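Local coordinates for methionine gamma-lyase (Trichomonas vaginalis, PDB 1PFF), which belongs to the Cys/Met metabolism family of PLP-dependent enzymes, homotetrameric here, with the two-domain fold of the aminotransferase clan, at residues Lys9-Glu14 against Thr129-Leu134; Ala15-Ala20 against Asp163-Val168; Ser29-Leu34 against His56-Phe61; Asp253-Ala258 against Leu302-Ile307; His266-Ala271 against Ile320-Gln325. One frame throughout, in Å; residues are numbered along the deposited sequence.

Contacts 1, 2 and 3 belong to the domain built on the seven-stranded sheet, contacts 4 and 5 to the smaller domain, where both reach the five-stranded sheet. Contacts 2 and 3 are buried and apolar. They touch through F33, which meets I164 and V168, and contact 3 also lies against a second subunit. Segment 9-14 of contact 1 adjoins strand 15-19 of contact 2 in sequence, yet contact 1 is partly exposed and polar, with a carboxylate, an amide, an imidazole and a water. Contacts 4 and 5, centres 17 Å apart, interlock along the chain: the first is mainly backbone and aliphatic packing, the second a carboxylate gripped by peptide N-H groups.

Contact 1: residues Lys9-Glu14 against Thr129-Leu134; sequences KLEHAE and TNPLDL
The carbonyl oxygen of L10, in the last turn of helix 2-11, stands 3.2 Å from ND2 of N130, an amide nitrogen that is also hydrogen-bonded to the carbonyl of P126 in the same chain. E11 supplies a clearer link. Its chain is bent at chi2 (-78°), which turns OE2 back to accept from N130 ND2 at 3.1 Å in a nearly straight bond. E11 OE2 lies in the N130 amide plane, whereas the N-H reaches it from above the carboxylate plane, the two planes being almost perpendicular. OE2 also accepts from a water at 2.7 Å, and the same water donates to E11 O and accepts from L132 N, stitching the helix end to the 3-10 turn 131-133. The other oxygen, OE1, is held by H141 and N121, so both ends of this buried carboxylate are engaged. H12 leaves the helix with positive phi and completes a Schellman motif. Its ring points across to D133, where ND1 donates to OD1 at 2.7 Å, in the ring plane and onto the syn lone pair of the carboxylate. CE1 of H12 comes 3.3 Å from N130 OD1, the ring and amide being inclined at 60°. A13 finishes the contact with its methyl CB 3.4 Å from L132 CD1, a branch that also covers the carbonyl of E11. A helix C-terminus ending in a Schellman motif is thus tied, through side chains and one water, to the loop leading into strand 138-142 of the large α/β domain.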
# COMPACT_ATOMS: atom_id res chain seq x y z
N LYS A 9 -13.78 -5.25 20.70
CA LYS A 9 -14.50 -6.49 20.92
C LYS A 9 -13.60 -7.58 21.53
O LYS A 9 -14.03 -8.33 22.41
CB LYS A 9 -15.15 -6.99 19.62
CG LYS A 9 -16.35 -6.15 19.15
CD LYS A 9 -17.02 -6.80 17.92
CE LYS A 9 -18.15 -5.94 17.37
NZ LYS A 9 -19.27 -6.79 16.83
N LEU A 10 -12.36 -7.65 21.06
CA LEU A 10 -11.40 -8.63 21.56
C LEU A 10 -11.06 -8.41 23.03
O LEU A 10 -10.86 -9.37 23.76
CB LEU A 10 -10.12 -8.61 20.73
CG LEU A 10 -10.21 -9.35 19.40
CD1 LEU A 10 -9.12 -8.88 18.47
CD2 LEU A 10 -10.12 -10.86 19.63
N GLU A 11 -11.03 -7.15 23.47
CA GLU A 11 -10.67 -6.82 24.85
C GLU A 11 -11.87 -6.55 25.75
O GLU A 11 -11.70 -6.25 26.94
CB GLU A 11 -9.68 -5.64 24.92
CG GLU A 11 -8.28 -5.97 24.43
CD GLU A 11 -7.44 -6.76 25.45
OE1 GLU A 11 -6.21 -6.76 25.30
OE2 GLU A 11 -7.98 -7.38 26.39
N HIS A 12 -13.08 -6.69 25.18
CA HIS A 12 -14.34 -6.35 25.86
C HIS A 12 -14.37 -4.90 26.33
O HIS A 12 -14.95 -4.58 27.38
CB HIS A 12 -14.66 -7.31 27.02
CG HIS A 12 -14.31 -8.74 26.74
ND1 HIS A 12 -13.55 -9.50 27.59
CD2 HIS A 12 -14.62 -9.54 25.69
CE1 HIS A 12 -13.41 -10.72 27.09
NE2 HIS A 12 -14.04 -10.76 25.93
N ALA A 13 -13.77 -4.03 25.53
CA ALA A 13 -13.72 -2.60 25.81
C ALA A 13 -14.89 -1.87 25.16
O ALA A 13 -15.47 -2.35 24.18
CB ALA A 13 -12.42 -2.04 25.30
N GLU A 14 -15.22 -0.69 25.69
CA GLU A 14 -16.19 0.20 25.06
C GLU A 14 -15.62 0.81 23.78
O GLU A 14 -16.33 1.00 22.79
CB GLU A 14 -16.59 1.34 26.00
CG GLU A 14 -17.32 0.88 27.25
CD GLU A 14 -17.81 2.03 28.12
OE1 GLU A 14 -17.83 3.21 27.67
OE2 GLU A 14 -18.19 1.73 29.27
N THR A 129 -5.39 -13.02 27.82
CA THR A 129 -5.76 -12.24 29.01
C THR A 129 -6.61 -11.04 28.60
O THR A 129 -6.31 -10.37 27.61
CB THR A 129 -4.48 -11.76 29.74
OG1 THR A 129 -3.76 -12.91 30.21
CG2 THR A 129 -4.81 -10.99 31.04
N ASN A 130 -7.66 -10.78 29.37
CA ASN A 130 -8.45 -9.56 29.19
C ASN A 130 -8.45 -8.74 30.47
O ASN A 130 -9.36 -8.87 31.28
CB ASN A 130 -9.87 -9.92 28.75
CG ASN A 130 -9.89 -10.74 27.47
OD1 ASN A 130 -10.39 -11.87 27.44
ND2 ASN A 130 -9.33 -10.18 26.41
N PRO A 131 -7.42 -7.90 30.66
CA PRO A 131 -7.26 -7.18 31.93
C PRO A 131 -8.47 -6.32 32.30
O PRO A 131 -8.73 -6.15 33.50
CB PRO A 131 -6.01 -6.30 31.69
CG PRO A 131 -5.25 -7.04 30.60
CD PRO A 131 -6.34 -7.58 29.70
N LEU A 132 -9.20 -5.81 31.31
CA LEU A 132 -10.39 -4.99 31.58
C LEU A 132 -11.45 -5.76 32.38
O LEU A 132 -12.13 -5.18 33.21
CB LEU A 132 -10.99 -4.42 30.28
CG LEU A 132 -10.12 -3.49 29.43
CD1 LEU A 132 -10.93 -3.00 28.24
CD2 LEU A 132 -9.57 -2.30 30.23
N ASP A 133 -11.54 -7.07 32.12
CA ASP A 133 -12.47 -7.97 32.82
C ASP A 133 -12.17 -8.00 34.31
O ASP A 133 -13.06 -8.27 35.13
CB ASP A 133 -12.33 -9.39 32.29
CG ASP A 133 -12.88 -9.57 30.89
OD1 ASP A 133 -12.69 -8.70 30.02
OD2 ASP A 133 -13.52 -10.59 30.55
N LEU A 134 -10.91 -7.74 34.65
CA LEU A 134 -10.45 -7.78 36.03
C LEU A 134 -10.40 -6.39 36.68
O LEU A 134 -9.82 -6.24 37.77
CB LEU A 134 -9.09 -8.47 36.11
CG LEU A 134 -9.08 -9.89 35.54
CD1 LEU A 134 -7.64 -10.42 35.53
CD2 LEU A 134 -10.03 -10.81 36.32
O HOH W 1 -9.46 -6.54 28.47

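Contact 2: residues Ala15-Ala20 against Asp163-Val168; sequences ACAATA and DIIAKV. With EDO (1,2-ethanediol), chain M.
The outermost strand, within the chain, of the seven-stranded sheet, 15-19, is covered by helix 162-177, and the I165 side chain packs against A15 and A17. Strand and helix segments run nearly parallel, at 17°, with axes 7.8 Å apart. Small residues on the strand permit this close approach: A15 CB touches I165 CB at 3.8 Å, and A17 CB lies 4.0 Å from I165 CG2. The branched isoleucine spans both alanines. With CG1 beside the backbone N (chi1 -67°), that branch sits against the carbonyl O of A15, while CG2, anti to the backbone N, reaches C16 O at 3.9 Å. One turn along, V168 CG1 meets the A17 methyl at 4.1 Å. As strand alternation requires, C16 between the alanines turns its CB away from the helix, and its side chain packs on E4 and I7 of helix 2-11. I165 also rests on V158 and S160 of the neighbouring antiparallel strand 156-160. On the outer surface, K167 NZ bonds weakly to O2 of a 1,2-ethanediol. A mixed sheet between helices, with its last strand in sequence, 156-160, set antiparallel to both neighbours, is the hallmark of the large domain of fold-type I PLP enzymes.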
# COMPACT_ATOMS: atom_id res chain seq x y z
N ALA A 15 -14.33 1.12 23.81
CA ALA A 15 -13.70 1.83 22.69
C ALA A 15 -12.21 1.54 22.59
O ALA A 15 -11.58 1.04 23.53
CB ALA A 15 -13.95 3.36 22.82
N CYS A 16 -11.63 1.86 21.44
CA CYS A 16 -10.21 1.68 21.23
C CYS A 16 -9.66 2.80 20.36
O CYS A 16 -10.37 3.35 19.52
CB CYS A 16 -9.96 0.30 20.62
SG CYS A 16 -8.34 0.07 19.89
N ALA A 17 -8.40 3.16 20.62
CA ALA A 17 -7.67 4.15 19.84
C ALA A 17 -6.40 3.48 19.32
O ALA A 17 -5.60 2.98 20.10
CB ALA A 17 -7.32 5.36 20.70
N ALA A 18 -6.25 3.46 18.00
CA ALA A 18 -5.03 2.97 17.37
C ALA A 18 -3.98 4.08 17.31
O ALA A 18 -4.32 5.26 17.14
CB ALA A 18 -5.34 2.44 15.97
N THR A 19 -2.71 3.70 17.46
CA THR A 19 -1.58 4.64 17.47
C THR A 19 -0.42 4.19 16.58
O THR A 19 -0.42 3.08 16.04
CB THR A 19 -1.01 4.83 18.89
OG1 THR A 19 -0.51 3.57 19.37
CG2 THR A 19 -2.11 5.23 19.90
N ALA A 20 0.59 5.06 16.46
CA ALA A 20 1.74 4.83 15.59
C ALA A 20 2.67 3.73 16.09
O ALA A 20 3.46 3.18 15.31
CB ALA A 20 2.53 6.11 15.43
N ASP A 163 -15.34 7.41 27.22
CA ASP A 163 -14.95 8.74 27.66
C ASP A 163 -13.43 8.91 27.83
O ASP A 163 -12.88 9.96 27.48
CB ASP A 163 -15.78 9.22 28.86
CG ASP A 163 -15.48 8.47 30.16
OD1 ASP A 163 -14.84 7.40 30.15
OD2 ASP A 163 -15.87 8.92 31.27
N ILE A 164 -12.76 7.88 28.34
CA ILE A 164 -11.30 7.85 28.39
C ILE A 164 -10.68 7.88 26.97
O ILE A 164 -9.80 8.70 26.69
CB ILE A 164 -10.77 6.64 29.19
CG1 ILE A 164 -11.07 6.82 30.69
CG2 ILE A 164 -9.25 6.45 28.98
CD1 ILE A 164 -10.85 5.57 31.53
N ILE A 165 -11.15 6.99 26.09
CA ILE A 165 -10.65 6.95 24.71
C ILE A 165 -10.88 8.25 23.95
O ILE A 165 -10.06 8.64 23.12
CB ILE A 165 -11.23 5.74 23.93
CG1 ILE A 165 -10.72 4.41 24.51
CG2 ILE A 165 -10.91 5.88 22.42
CD1 ILE A 165 -9.18 4.35 24.65
N ALA A 166 -12.00 8.92 24.22
CA ALA A 166 -12.25 10.25 23.67
C ALA A 166 -11.08 11.21 23.97
O ALA A 166 -10.63 11.91 23.09
CB ALA A 166 -13.56 10.83 24.19
N LYS A 167 -10.61 11.21 25.22
CA LYS A 167 -9.48 12.07 25.64
C LYS A 167 -8.14 11.59 25.09
O LYS A 167 -7.29 12.39 24.70
CB LYS A 167 -9.42 12.14 27.17
CG LYS A 167 -10.54 12.96 27.79
CD LYS A 167 -10.27 13.21 29.27
CE LYS A 167 -11.31 14.17 29.85
NZ LYS A 167 -11.46 13.98 31.32
N VAL A 168 -7.95 10.27 25.06
CA VAL A 168 -6.74 9.67 24.48
C VAL A 168 -6.60 10.13 23.02
O VAL A 168 -5.51 10.53 22.61
CB VAL A 168 -6.74 8.12 24.59
CG1 VAL A 168 -5.59 7.49 23.75
CG2 VAL A 168 -6.65 7.68 26.04
C1 EDO M . -11.47 15.18 35.30
O1 EDO M . -11.56 16.10 34.22
C2 EDO M . -11.10 13.79 34.78
O2 EDO M . -9.85 13.85 34.11

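Contact 3: residues Ser29-Leu34 against His56-Phe61; sequences SVWTFL and HQLRKF. With EDO (1,2-ethanediol), chain O.
L58 CD2 sits over the face of the W31 six-membered ring, 3.7 Å from its centroid and only 13° off the normal, a CH-pi contact. The leucine's other methyl, CD1, turns to L34 CD1 at 3.9 Å, so one side chain wedges between the tryptophan and L34. F61 approaches the indole obliquely: its CD2 is 3.7 Å from W31 CH2, the ring planes 76° apart. At the indole edge, near its plane, CH2 lies 3.8 Å from the carbonyl O of Q57, while Q57 CB packs against CZ2. The W31 torsion, with CG beside the backbone N (chi1 -67°), carries the ring across to helix 48-60. Further out, a second subunit takes over: W31 NE1 is hydrogen-bonded to the O of its I176, Q57 NE2 to OE1 of its Q171, K60 NZ to the O of its W31, and its F61 meets the W31 ring edge-to-face. On helix 48-60, R59 NE donates to O2 of a 1,2-ethanediol at 2.8 Å. Dispersion and CH-pi forces therefore join the two helices inside the chain, while W31 NE1, Q57 NE2 and K60 NZ have partners across the subunit interface, coupling helix packing to assembly.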
# COMPACT_ATOMS: atom_id res chain seq x y z
N SER A 29 -1.69 7.52 26.60
CA SER A 29 -2.45 7.22 27.80
C SER A 29 -1.90 8.03 28.99
O SER A 29 -2.62 8.81 29.61
CB SER A 29 -2.44 5.72 28.09
OG SER A 29 -3.10 4.99 27.06
N VAL A 30 -0.61 7.87 29.29
CA VAL A 30 -0.03 8.49 30.49
C VAL A 30 0.04 10.02 30.46
O VAL A 30 -0.36 10.66 31.43
CB VAL A 30 1.33 7.86 30.95
CG1 VAL A 30 1.18 6.36 31.17
CG2 VAL A 30 2.47 8.19 29.99
N TRP A 31 0.54 10.62 29.37
CA TRP A 31 0.64 12.08 29.33
C TRP A 31 -0.75 12.73 29.43
O TRP A 31 -0.90 13.79 30.01
CB TRP A 31 1.33 12.59 28.06
CG TRP A 31 2.79 12.26 27.89
CD1 TRP A 31 3.33 11.39 26.98
CD2 TRP A 31 3.90 12.86 28.57
NE1 TRP A 31 4.71 11.39 27.07
CE2 TRP A 31 5.08 12.28 28.05
CE3 TRP A 31 4.02 13.82 29.59
CZ2 TRP A 31 6.36 12.63 28.50
CZ3 TRP A 31 5.30 14.17 30.04
CH2 TRP A 31 6.46 13.57 29.49
N THR A 32 -1.77 12.08 28.84
CA THR A 32 -3.13 12.62 28.85
C THR A 32 -3.70 12.80 30.27
O THR A 32 -4.44 13.75 30.54
CB THR A 32 -4.06 11.69 28.03
OG1 THR A 32 -3.65 11.71 26.66
CG2 THR A 32 -5.49 12.23 27.99
N PHE A 33 -3.35 11.87 31.15
CA PHE A 33 -4.00 11.78 32.47
C PHE A 33 -3.11 12.20 33.63
O PHE A 33 -3.45 12.01 34.81
CB PHE A 33 -4.63 10.39 32.67
CG PHE A 33 -5.74 10.11 31.69
CD1 PHE A 33 -5.57 9.19 30.65
CD2 PHE A 33 -6.95 10.79 31.78
CE1 PHE A 33 -6.59 8.95 29.72
CE2 PHE A 33 -7.98 10.55 30.87
CZ PHE A 33 -7.80 9.63 29.84
N LEU A 34 -1.97 12.79 33.29
CA LEU A 34 -1.04 13.32 34.28
C LEU A 34 -0.86 14.82 34.10
O LEU A 34 -1.23 15.37 33.06
CB LEU A 34 0.33 12.62 34.17
CG LEU A 34 0.40 11.15 34.59
CD1 LEU A 34 1.77 10.54 34.27
CD2 LEU A 34 0.02 10.92 36.08
N HIS A 56 12.94 9.30 33.17
CA HIS A 56 13.56 10.55 32.77
C HIS A 56 12.53 11.61 32.37
O HIS A 56 12.59 12.74 32.85
CB HIS A 56 14.58 10.34 31.65
CG HIS A 56 15.62 9.30 31.95
ND1 HIS A 56 16.54 9.44 32.97
CD2 HIS A 56 15.88 8.11 31.36
CE1 HIS A 56 17.33 8.37 32.99
NE2 HIS A 56 16.95 7.55 32.03
N GLN A 57 11.58 11.25 31.50
CA GLN A 57 10.68 12.22 30.89
C GLN A 57 9.55 12.75 31.80
O GLN A 57 9.38 13.97 31.95
CB GLN A 57 10.12 11.70 29.56
CG GLN A 57 11.21 11.18 28.60
CD GLN A 57 12.23 12.26 28.19
OE1 GLN A 57 11.98 13.45 28.35
NE2 GLN A 57 13.36 11.82 27.65
N LEU A 58 8.79 11.84 32.40
CA LEU A 58 7.76 12.26 33.34
C LEU A 58 8.36 13.10 34.47
O LEU A 58 7.85 14.17 34.81
CB LEU A 58 6.99 11.04 33.88
CG LEU A 58 6.10 10.26 32.90
CD1 LEU A 58 5.34 9.17 33.64
CD2 LEU A 58 5.14 11.16 32.14
N ARG A 59 9.47 12.62 35.04
CA ARG A 59 10.13 13.29 36.17
C ARG A 59 10.61 14.71 35.87
O ARG A 59 10.55 15.56 36.76
CB ARG A 59 11.30 12.45 36.68
CG ARG A 59 10.89 11.24 37.52
CD ARG A 59 12.07 10.53 38.17
NE ARG A 59 11.65 9.52 39.13
CZ ARG A 59 12.32 8.41 39.40
NH1 ARG A 59 13.47 8.15 38.79
NH2 ARG A 59 11.85 7.56 40.30
N LYS A 60 11.07 14.97 34.64
CA LYS A 60 11.55 16.31 34.30
C LYS A 60 10.40 17.29 34.10
O LYS A 60 10.61 18.51 34.12
CB LYS A 60 12.50 16.29 33.09
CG LYS A 60 11.80 16.12 31.75
CD LYS A 60 12.76 16.22 30.56
CE LYS A 60 11.95 16.42 29.29
NZ LYS A 60 12.73 16.39 28.05
N PHE A 61 9.18 16.76 33.91
CA PHE A 61 7.97 17.59 33.86
C PHE A 61 7.16 17.55 35.17
O PHE A 61 5.94 17.73 35.16
CB PHE A 61 7.10 17.20 32.66
CG PHE A 61 7.68 17.63 31.34
CD1 PHE A 61 7.82 18.98 31.04
CD2 PHE A 61 8.14 16.69 30.43
CE1 PHE A 61 8.40 19.39 29.83
CE2 PHE A 61 8.69 17.09 29.21
CZ PHE A 61 8.83 18.43 28.92
C1 EDO O . 10.85 10.76 43.47
O1 EDO O . 9.95 9.78 43.97
C2 EDO O . 10.18 11.58 42.36
O2 EDO O . 10.21 10.86 41.14

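Contact 4: residues Asp253-Ala258 against Leu302-Ile307; sequences DGLEKA and LTDNLI
G254 and L255 pass N305 and D304 with CA atoms 4.8 and 5.2 Å apart, where the smaller, C-terminal α/β domain turns from sheet to helix. G254 occupies the N-cap position of helix 255-263, and at its backbone angles (phi 99°) a CB would press against the carbonyl O of D253, reason enough for a glycine. Opposite it, T303 to L306 form a type I turn that runs into strand 306-310. An ST turn braces that bend, T303 OG1 accepting from N305 N at 3.1 Å. The two backbones meet most closely where the D304 carbonyl O receives a CA-H contact from L255 at 3.4 Å, and outside the pair N305 and I307 are joined by backbone hydrogen bonds to V252 and F250. Strand 306-310 is thus antiparallel to 247-251, the strand that leads into this helix. Among the side chains, L255 has CG anti to N (chi1 -177°), which lays CD1 alongside the D304 carboxylate, 3.8 Å from OD2. That carboxylate is kept in place by a salt bridge from its OD1 to R297. One turn deeper the contact is aliphatic: the A258 methyl CB butts against I307 CD1 at 3.9 Å.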
# COMPACT_ATOMS: atom_id res chain seq x y z
N ASP A 253 25.23 -21.07 31.72
CA ASP A 253 26.34 -20.73 32.59
C ASP A 253 27.24 -19.68 31.95
O ASP A 253 28.31 -20.00 31.45
CB ASP A 253 27.11 -22.00 32.91
CG ASP A 253 28.03 -21.84 34.09
OD1 ASP A 253 28.00 -20.78 34.75
OD2 ASP A 253 28.82 -22.75 34.43
N GLY A 254 26.79 -18.42 31.97
CA GLY A 254 27.64 -17.31 31.54
C GLY A 254 27.44 -16.78 30.13
O GLY A 254 26.89 -17.46 29.27
N LEU A 255 27.93 -15.56 29.91
CA LEU A 255 27.75 -14.86 28.63
C LEU A 255 28.36 -15.60 27.44
O LEU A 255 27.75 -15.68 26.36
CB LEU A 255 28.35 -13.45 28.72
CG LEU A 255 28.19 -12.55 27.49
CD1 LEU A 255 28.00 -11.09 27.93
CD2 LEU A 255 29.39 -12.68 26.55
N GLU A 256 29.56 -16.13 27.64
CA GLU A 256 30.28 -16.81 26.57
C GLU A 256 29.54 -18.07 26.10
O GLU A 256 29.52 -18.36 24.91
CB GLU A 256 31.71 -17.12 27.02
CG GLU A 256 32.62 -15.89 27.01
CD GLU A 256 32.38 -14.94 28.18
OE1 GLU A 256 31.80 -15.37 29.21
OE2 GLU A 256 32.77 -13.76 28.07
N LYS A 257 28.93 -18.78 27.04
CA LYS A 257 28.10 -19.95 26.71
C LYS A 257 26.84 -19.55 25.93
O LYS A 257 26.45 -20.24 24.98
CB LYS A 257 27.72 -20.72 27.99
CG LYS A 257 28.89 -21.51 28.58
CD LYS A 257 28.40 -22.66 29.46
CE LYS A 257 29.53 -23.28 30.27
NZ LYS A 257 30.62 -23.82 29.42
N ALA A 258 26.23 -18.43 26.32
CA ALA A 258 25.09 -17.88 25.58
C ALA A 258 25.46 -17.56 24.13
O ALA A 258 24.73 -17.93 23.22
CB ALA A 258 24.52 -16.66 26.29
N LEU A 302 18.42 -7.79 34.80
CA LEU A 302 18.98 -8.34 33.57
C LEU A 302 20.43 -8.76 33.77
O LEU A 302 21.29 -7.91 33.96
CB LEU A 302 18.86 -7.33 32.41
CG LEU A 302 19.41 -7.80 31.07
CD1 LEU A 302 18.68 -9.06 30.59
CD2 LEU A 302 19.35 -6.69 30.01
N THR A 303 20.70 -10.06 33.74
CA THR A 303 22.07 -10.57 33.90
C THR A 303 22.65 -10.98 32.56
O THR A 303 21.92 -11.08 31.56
CB THR A 303 22.14 -11.78 34.86
OG1 THR A 303 21.65 -12.95 34.18
CG2 THR A 303 21.22 -11.62 36.06
N ASP A 304 23.95 -11.25 32.58
CA ASP A 304 24.68 -11.73 31.41
C ASP A 304 24.42 -13.20 31.12
O ASP A 304 24.92 -13.73 30.12
CB ASP A 304 26.19 -11.51 31.59
CG ASP A 304 26.60 -10.05 31.43
OD1 ASP A 304 25.74 -9.15 31.27
OD2 ASP A 304 27.80 -9.70 31.46
N ASN A 305 23.66 -13.87 31.99
CA ASN A 305 23.28 -15.27 31.79
C ASN A 305 22.06 -15.42 30.87
O ASN A 305 21.83 -16.50 30.31
CB ASN A 305 22.95 -15.95 33.13
CG ASN A 305 24.11 -15.98 34.10
OD1 ASN A 305 23.91 -15.86 35.32
ND2 ASN A 305 25.33 -16.18 33.59
N LEU A 306 21.27 -14.35 30.74
CA LEU A 306 19.90 -14.44 30.22
C LEU A 306 19.75 -14.48 28.69
O LEU A 306 20.27 -13.62 27.99
CB LEU A 306 19.02 -13.32 30.78
CG LEU A 306 17.52 -13.55 30.60
CD1 LEU A 306 16.99 -14.55 31.63
CD2 LEU A 306 16.76 -12.23 30.67
N ILE A 307 19.03 -15.49 28.21
CA ILE A 307 18.60 -15.58 26.81
C ILE A 307 17.08 -15.41 26.76
O ILE A 307 16.36 -16.00 27.57
CB ILE A 307 19.02 -16.93 26.19
CG1 ILE A 307 20.54 -17.02 26.07
CG2 ILE A 307 18.38 -17.12 24.81
CD1 ILE A 307 21.07 -18.44 25.85

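Contact 5: residues His266-Ala271 against Ile320-Gln325; sequences HVVSLA and IDDLKQ
D322 pushes its carboxylate from helix 316-328 into the backbone of H266, V267 and V268, and there the contact is tight. The H266 N-H is bifurcated between both oxygens, 2.9 Å from OD1 and 2.9 Å from OD2, each used through its syn lone pair. OD2 takes a second donor, V268 N, at 2.8 Å with a nearly straight N-H...O angle of 167°, this time close to the line of the C-O bond. V267 N also lies 2.9 Å from OD2. Two clear donors on one oxygen, and a third bond on its partner, fix the rotation of a buried group and would probably stabilise its negative charge. The extended first torsion of D322, with CG anti to N (chi1 -168°), drives the carboxylate outward from the helix to this spot. V268 closes over one flank, its CG2 3.6 Å from OD2, and beyond the pair both V268 and L323 rest on L309 of strand 306-310. Looser contacts lie toward solvent. The H266 ring presents its CD2 edge to D322 OD1 at 3.5 Å, ring and carboxylate inclined at 50°. Both histidine and V267 are exposed. An aspartate on the C-terminal helix thus clasps the loop leading into strand 269-270, outermost in this chain's five-stranded sheet, joining helix layer and sheet in the small domain of this fold-type I enzyme.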
# COMPACT_ATOMS: atom_id res chain seq x y z
N HIS A 266 19.56 -21.98 14.16
CA HIS A 266 19.35 -21.91 12.73
C HIS A 266 17.89 -21.58 12.42
O HIS A 266 17.59 -20.52 11.87
CB HIS A 266 19.82 -23.21 12.06
CG HIS A 266 21.23 -23.61 12.42
ND1 HIS A 266 22.31 -23.31 11.63
CD2 HIS A 266 21.72 -24.27 13.50
CE1 HIS A 266 23.42 -23.77 12.19
NE2 HIS A 266 23.09 -24.35 13.33
N VAL A 267 16.98 -22.48 12.81
CA VAL A 267 15.54 -22.31 12.61
C VAL A 267 15.02 -21.16 13.47
O VAL A 267 14.21 -20.33 13.02
CB VAL A 267 14.78 -23.62 12.93
CG1 VAL A 267 13.27 -23.41 12.97
CG2 VAL A 267 15.14 -24.69 11.92
N VAL A 268 15.49 -21.11 14.71
CA VAL A 268 15.29 -19.95 15.57
C VAL A 268 16.33 -18.88 15.19
O VAL A 268 17.53 -19.12 15.27
CB VAL A 268 15.43 -20.37 17.05
CG1 VAL A 268 15.14 -19.20 17.97
CG2 VAL A 268 14.50 -21.54 17.37
N SER A 269 15.87 -17.71 14.75
CA SER A 269 16.79 -16.68 14.26
C SER A 269 17.12 -15.62 15.32
O SER A 269 16.30 -15.31 16.19
CB SER A 269 16.23 -16.00 13.01
OG SER A 269 15.67 -16.95 12.13
N LEU A 270 18.32 -15.05 15.22
CA LEU A 270 18.72 -13.93 16.06
C LEU A 270 17.94 -12.68 15.68
O LEU A 270 17.67 -12.44 14.49
CB LEU A 270 20.23 -13.67 15.97
CG LEU A 270 21.21 -14.80 16.28
CD1 LEU A 270 22.66 -14.30 16.18
CD2 LEU A 270 20.97 -15.39 17.65
N ALA A 271 17.55 -11.90 16.68
CA ALA A 271 16.77 -10.69 16.47
C ALA A 271 16.92 -9.75 17.65
O ALA A 271 17.01 -10.19 18.80
CB ALA A 271 15.29 -11.05 16.26
N ILE A 320 12.58 -27.52 18.79
CA ILE A 320 13.30 -28.28 19.81
C ILE A 320 14.60 -28.85 19.24
O ILE A 320 15.65 -28.76 19.88
CB ILE A 320 12.39 -29.38 20.45
CG1 ILE A 320 11.29 -28.71 21.31
CG2 ILE A 320 13.20 -30.33 21.33
CD1 ILE A 320 10.16 -29.66 21.75
N ASP A 321 14.54 -29.40 18.03
CA ASP A 321 15.74 -29.95 17.37
C ASP A 321 16.87 -28.93 17.27
O ASP A 321 18.02 -29.24 17.58
CB ASP A 321 15.39 -30.50 15.97
CG ASP A 321 14.61 -31.80 16.03
OD1 ASP A 321 14.49 -32.38 17.13
OD2 ASP A 321 14.06 -32.32 15.03
N ASP A 322 16.53 -27.71 16.86
CA ASP A 322 17.48 -26.61 16.71
C ASP A 322 18.16 -26.26 18.03
O ASP A 322 19.39 -26.15 18.10
CB ASP A 322 16.73 -25.38 16.16
CG ASP A 322 17.66 -24.27 15.70
OD1 ASP A 322 18.84 -24.52 15.41
OD2 ASP A 322 17.27 -23.09 15.58
N LEU A 323 17.35 -26.08 19.07
CA LEU A 323 17.86 -25.68 20.37
C LEU A 323 18.70 -26.77 21.01
O LEU A 323 19.73 -26.48 21.63
CB LEU A 323 16.72 -25.25 21.29
CG LEU A 323 15.97 -23.98 20.90
CD1 LEU A 323 14.70 -23.86 21.73
CD2 LEU A 323 16.83 -22.72 21.07
N LYS A 324 18.27 -28.02 20.86
CA LYS A 324 18.97 -29.17 21.43
C LYS A 324 20.39 -29.27 20.89
O LYS A 324 21.34 -29.46 21.66
CB LYS A 324 18.20 -30.46 21.16
CG LYS A 324 18.70 -31.66 21.96
CD LYS A 324 18.24 -32.97 21.35
CE LYS A 324 18.45 -34.14 22.30
NZ LYS A 324 19.00 -33.73 23.63
N GLN A 325 20.54 -29.13 19.58
CA GLN A 325 21.84 -29.15 18.92
C GLN A 325 22.75 -28.03 19.44
O GLN A 325 23.93 -28.26 19.73
CB GLN A 325 21.65 -29.06 17.40
CG GLN A 325 22.96 -29.04 16.60
CD GLN A 325 23.55 -27.63 16.47
OE1 GLN A 325 22.82 -26.65 16.36
NE2 GLN A 325 24.87 -27.55 16.50